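Local coordinates for Nsp15 (Middle East respiratory syndrome-related coronavirus, PDB 5YVD), which acts as a coronavirus endoribonuclease, probably cutting RNA at uridylates as other members of the EndoU family do, at residues Asp139-Lys144 / Lys172-Lys177; Tyr222-Tyr227 / Ile302-Asp307. All blocks are in the same frame, centred on the assembly; numbering follows the deposited sequence.

Contact 1: Asp139-Lys144 / Lys172-Lys177; sequences DRKIKK and KFYLYK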
# COMPACT_ATOMS: atom_id res chain seq x y z
N ASP A 139 -21.73 -25.60 27.94
CA ASP A 139 -23.14 -25.30 28.05
C ASP A 139 -23.76 -26.00 29.25
O ASP A 139 -24.91 -25.72 29.60
CB ASP A 139 -23.89 -25.70 26.75
CG ASP A 139 -23.49 -27.10 26.24
OD1 ASP A 139 -22.64 -27.79 26.85
OD2 ASP A 139 -24.03 -27.50 25.18
N ARG A 140 -23.00 -26.89 29.88
CA ARG A 140 -23.48 -27.72 30.99
C ARG A 140 -22.43 -27.92 32.09
O ARG A 140 -21.24 -28.11 31.80
CB ARG A 140 -23.96 -29.07 30.46
CG ARG A 140 -22.90 -29.85 29.69
CD ARG A 140 -23.50 -30.91 28.79
NE ARG A 140 -22.45 -31.74 28.19
CZ ARG A 140 -21.84 -32.78 28.78
NH1 ARG A 140 -22.15 -33.15 30.02
NH2 ARG A 140 -20.91 -33.46 28.13
N LYS A 141 -22.87 -27.85 33.35
CA LYS A 141 -22.04 -28.26 34.50
C LYS A 141 -21.31 -29.55 34.18
O LYS A 141 -21.90 -30.49 33.63
CB LYS A 141 -22.91 -28.49 35.75
CG LYS A 141 -23.06 -27.28 36.65
CD LYS A 141 -23.56 -27.64 38.05
CE LYS A 141 -22.47 -28.23 38.95
NZ LYS A 141 -21.56 -27.19 39.49
N ILE A 142 -20.02 -29.61 34.52
CA ILE A 142 -19.27 -30.85 34.35
C ILE A 142 -18.97 -31.43 35.70
O ILE A 142 -18.19 -30.86 36.47
CB ILE A 142 -17.99 -30.66 33.52
CG1 ILE A 142 -18.37 -30.52 32.05
CG2 ILE A 142 -17.05 -31.85 33.68
CD1 ILE A 142 -17.31 -29.87 31.18
N LYS A 143 -19.64 -32.55 35.98
CA LYS A 143 -19.56 -33.23 37.26
C LYS A 143 -19.67 -32.16 38.32
O LYS A 143 -20.65 -31.43 38.34
CB LYS A 143 -18.27 -34.06 37.38
CG LYS A 143 -18.15 -35.16 36.34
CD LYS A 143 -17.15 -36.24 36.76
CE LYS A 143 -16.78 -37.14 35.58
NZ LYS A 143 -16.12 -38.40 36.01
N LYS A 144 -18.69 -32.03 39.20
CA LYS A 144 -18.85 -31.10 40.28
C LYS A 144 -17.61 -30.23 40.47
O LYS A 144 -17.45 -29.61 41.52
CB LYS A 144 -19.22 -31.85 41.58
CG LYS A 144 -20.28 -31.13 42.41
CD LYS A 144 -20.95 -32.03 43.44
CE LYS A 144 -21.69 -33.19 42.80
NZ LYS A 144 -22.44 -33.99 43.81
N LYS A 172 -26.13 -19.56 29.00
CA LYS A 172 -25.55 -19.78 30.32
C LYS A 172 -24.34 -20.68 30.16
O LYS A 172 -24.48 -21.89 29.87
CB LYS A 172 -26.58 -20.38 31.28
CG LYS A 172 -26.05 -20.58 32.71
CD LYS A 172 -26.56 -19.57 33.72
CE LYS A 172 -26.40 -18.13 33.29
NZ LYS A 172 -26.77 -17.28 34.44
N PHE A 173 -23.16 -20.11 30.37
CA PHE A 173 -21.94 -20.88 30.22
C PHE A 173 -21.34 -21.20 31.57
O PHE A 173 -21.44 -20.40 32.50
CB PHE A 173 -20.93 -20.19 29.29
CG PHE A 173 -21.33 -20.25 27.84
CD1 PHE A 173 -22.02 -19.19 27.23
CD2 PHE A 173 -21.07 -21.39 27.09
CE1 PHE A 173 -22.40 -19.26 25.90
CE2 PHE A 173 -21.44 -21.47 25.75
CZ PHE A 173 -22.11 -20.40 25.15
N TYR A 174 -20.79 -22.40 31.67
CA TYR A 174 -20.12 -22.87 32.86
C TYR A 174 -18.66 -22.90 32.45
O TYR A 174 -18.28 -23.55 31.47
CB TYR A 174 -20.67 -24.24 33.30
CG TYR A 174 -22.16 -24.18 33.57
CD1 TYR A 174 -22.65 -23.71 34.78
CD2 TYR A 174 -23.09 -24.55 32.60
CE1 TYR A 174 -24.02 -23.64 35.04
CE2 TYR A 174 -24.47 -24.48 32.84
CZ TYR A 174 -24.92 -24.02 34.07
OH TYR A 174 -26.27 -23.94 34.33
N LEU A 175 -17.88 -22.16 33.21
CA LEU A 175 -16.55 -21.75 32.83
C LEU A 175 -15.54 -22.28 33.82
O LEU A 175 -15.68 -22.05 35.03
CB LEU A 175 -16.50 -20.23 32.88
CG LEU A 175 -17.33 -19.57 31.77
CD1 LEU A 175 -17.82 -18.21 32.23
CD2 LEU A 175 -16.53 -19.45 30.48
N TYR A 176 -14.53 -22.98 33.33
CA TYR A 176 -13.54 -23.60 34.22
C TYR A 176 -12.17 -23.07 33.90
O TYR A 176 -11.87 -22.71 32.77
CB TYR A 176 -13.57 -25.12 34.09
CG TYR A 176 -14.94 -25.69 34.37
CD1 TYR A 176 -15.23 -26.27 35.60
CD2 TYR A 176 -15.96 -25.62 33.44
CE1 TYR A 176 -16.49 -26.77 35.90
CE2 TYR A 176 -17.22 -26.12 33.73
CZ TYR A 176 -17.48 -26.70 34.96
OH TYR A 176 -18.72 -27.22 35.28
N LYS A 177 -11.34 -22.98 34.92
CA LYS A 177 -9.97 -22.59 34.71
C LYS A 177 -9.07 -23.53 35.49
O LYS A 177 -9.37 -23.90 36.62
CB LYS A 177 -9.74 -21.14 35.15
CG LYS A 177 -8.35 -20.66 34.86
CD LYS A 177 -8.22 -19.16 34.99
CE LYS A 177 -6.87 -18.68 34.49
NZ LYS A 177 -6.51 -17.36 35.06
O HOH W 1 -26.63 -23.68 29.29
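The Y174 ring has one face overlaid by K141, whose side chain crosses it at about a right angle. K141 CG sits over the ring in a CH-pi contact, 4.3 Å from the centroid of Y174 and 22° off the normal. K141 N is over the same face, 3.4 Å from Y174 CD2, while the D139 carbonyl comes in at the edge, its O 3.5 Å from Y174 CE2. The CB of Y174 points toward 139-144, and with CG anti to the carbonyl carbon (chi1 -59°) one ring face is presented to K141. Residues 139-144 begin the loop between strands 134-138 and 148-149; strand 174-178 pairs antiparallel with 134-138 in a mixed sheet of the middle domain, the backbones of Y174 and Y176 bonding to S138 and F136. Two positions along the strand, Y176 turns the same way, and its hydroxyl accepts the backbone N-H of I142: I142 N to Y176 OH is 2.8 Å, almost straight at 170°. Beside that bond, I142 CB approaches Y176 CZ at 4.2 Å, and helix 124-129 backs both side chains through L125 and F128. At the K172 end of the segment, where the K172 carbonyl points toward D139 O, one water donates to both oxygens, 2.7 Å from D139 O and 2.9 Å from K172 O.

Contact 2: Tyr222-Tyr227 / Ile302-Asp307; sequences YGLENY and ILKSQD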
# COMPACT_ATOMS: atom_id res chain seq x y z
N TYR A 222 -35.53 6.22 45.97
CA TYR A 222 -34.61 5.11 46.29
C TYR A 222 -33.64 5.46 47.43
O TYR A 222 -32.73 4.68 47.73
CB TYR A 222 -33.87 4.64 45.03
CG TYR A 222 -34.79 3.95 44.03
CD1 TYR A 222 -35.23 4.60 42.88
CD2 TYR A 222 -35.24 2.64 44.26
CE1 TYR A 222 -36.09 3.98 41.99
CE2 TYR A 222 -36.10 2.01 43.37
CZ TYR A 222 -36.52 2.68 42.24
OH TYR A 222 -37.39 2.09 41.36
N GLY A 223 -33.85 6.61 48.08
CA GLY A 223 -33.05 7.01 49.24
C GLY A 223 -31.60 7.35 48.92
O GLY A 223 -30.71 7.10 49.74
N LEU A 224 -31.35 7.96 47.77
CA LEU A 224 -29.97 8.23 47.35
C LEU A 224 -29.44 9.63 47.70
O LEU A 224 -28.40 10.04 47.23
CB LEU A 224 -29.80 7.95 45.85
CG LEU A 224 -30.10 6.50 45.45
CD1 LEU A 224 -30.20 6.43 43.93
CD2 LEU A 224 -29.05 5.51 45.96
N GLU A 225 -30.13 10.33 48.56
CA GLU A 225 -29.71 11.67 48.98
C GLU A 225 -28.23 11.81 49.37
O GLU A 225 -27.64 12.83 49.12
CB GLU A 225 -30.62 12.15 50.12
CG GLU A 225 -32.05 12.48 49.68
CD GLU A 225 -33.03 11.33 49.80
OE1 GLU A 225 -32.62 10.15 49.79
OE2 GLU A 225 -34.25 11.59 49.90
N ASN A 226 -27.62 10.78 49.97
CA ASN A 226 -26.22 10.88 50.42
C ASN A 226 -25.17 10.28 49.45
O ASN A 226 -24.02 10.03 49.85
CB ASN A 226 -26.07 10.20 51.79
CG ASN A 226 -26.74 10.97 52.92
OD1 ASN A 226 -27.24 12.09 52.76
ND2 ASN A 226 -26.73 10.36 54.10
N TYR A 227 -25.56 10.07 48.20
CA TYR A 227 -24.75 9.29 47.27
C TYR A 227 -24.37 10.00 45.96
O TYR A 227 -23.91 9.37 44.99
CB TYR A 227 -25.48 7.97 46.99
CG TYR A 227 -25.64 7.15 48.24
CD1 TYR A 227 -24.59 6.40 48.73
CD2 TYR A 227 -26.82 7.19 48.98
CE1 TYR A 227 -24.72 5.67 49.91
CE2 TYR A 227 -26.97 6.46 50.16
CZ TYR A 227 -25.91 5.70 50.62
OH TYR A 227 -26.04 4.97 51.77
N ILE A 302 -23.52 -1.50 45.97
CA ILE A 302 -22.13 -1.29 46.32
C ILE A 302 -21.93 -0.02 47.13
O ILE A 302 -21.19 0.00 48.11
CB ILE A 302 -21.27 -1.18 45.06
CG1 ILE A 302 -21.11 -2.57 44.45
CG2 ILE A 302 -19.90 -0.54 45.35
CD1 ILE A 302 -20.52 -2.54 43.06
N LEU A 303 -22.57 1.06 46.69
CA LEU A 303 -22.44 2.33 47.38
C LEU A 303 -22.98 2.29 48.79
O LEU A 303 -22.42 2.91 49.69
CB LEU A 303 -23.19 3.40 46.61
CG LEU A 303 -22.52 3.87 45.35
CD1 LEU A 303 -23.36 4.99 44.80
CD2 LEU A 303 -21.09 4.31 45.61
N LYS A 304 -24.10 1.59 48.97
CA LYS A 304 -24.75 1.52 50.26
C LYS A 304 -24.02 0.58 51.20
O LYS A 304 -24.38 0.48 52.36
CB LYS A 304 -26.21 1.10 50.09
CG LYS A 304 -27.07 2.19 49.47
CD LYS A 304 -28.55 1.83 49.56
CE LYS A 304 -29.45 3.03 49.26
NZ LYS A 304 -30.87 2.60 49.11
N SER A 305 -23.00 -0.10 50.69
CA SER A 305 -22.14 -0.97 51.51
C SER A 305 -20.97 -0.23 52.13
O SER A 305 -20.19 -0.82 52.85
CB SER A 305 -21.56 -2.10 50.66
OG SER A 305 -22.59 -2.81 50.01
N GLN A 306 -20.84 1.06 51.84
CA GLN A 306 -19.57 1.74 52.08
C GLN A 306 -19.66 2.77 53.20
O GLN A 306 -20.71 3.37 53.44
CB GLN A 306 -19.09 2.41 50.79
CG GLN A 306 -17.67 2.02 50.41
CD GLN A 306 -17.58 0.58 49.93
OE1 GLN A 306 -18.47 0.10 49.23
NE2 GLN A 306 -16.50 -0.11 50.31
N ASP A 307 -18.52 2.98 53.85
CA ASP A 307 -18.41 3.95 54.93
C ASP A 307 -18.24 5.40 54.42
O ASP A 307 -17.21 5.79 53.83
CB ASP A 307 -17.26 3.57 55.89
CG ASP A 307 -17.38 4.26 57.22
OD1 ASP A 307 -17.99 3.67 58.13
OD2 ASP A 307 -16.90 5.42 57.34
O HOH W 2 -23.11 3.57 52.92
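The Y227 ring meets 302-307 obliquely: L303 O stands 3.6 Å from its CE1, and K304 CG comes slantwise to the phenol end, 3.8 Å from Y227 OH. One face of the ring carries the CB of its own neighbour N226, and L224 C lies at the edge, in the ring plane. Y227 and L303 run alongside each other in opposing directions, with Y227 CD1 3.9 Å from L303 CB. K304 crosses the tyrosine at about a right angle and then runs straight on, extended beyond CG, to carry its ammonium across to the other end of 222-227. There K304 NZ donates to Y222 O at 3.1 Å, close to the line of the carbonyl bond (166°). Y222 is the first residue to depart from helical angles after helix 215-221, and the lysine charge would probably suit the partly negative end of that helix. On the way K304 CE passes L224 CD2 at 4.1 Å. The Y222 hydroxyl is occupied differently, bonded to D209. L224 and L303 both pack on F229 of the next helix, while Y227 and L303 touch V335 and F338 of strand 334-340. The connection between helices 215-221 and 229-234 thus closes with a type I beta turn, L224 to Y227, set against the C-terminal end of helix 296-304 within the EndoU endoribonuclease domain.

In the fold
Both segments of contact 1 precede both of contact 2 in the sequence, so the two follow one another along the chain. Their centres are 35 Å apart, with about 18 Å between nearest atoms, and they share no strand or helix. Contact 1 belongs to the middle domain, where a loop leaving strand 134-138 meets strand 174-178 of the same sheet. Contact 2 lies in the endoribonuclease domain, where an interhelical turn meets the end of helix 296-304, next to strand 334-340. Although the assembly holds six chains, none of the others touches these segments. Each contact therefore ties together parts of a single domain, and neither takes part in joining the subunits.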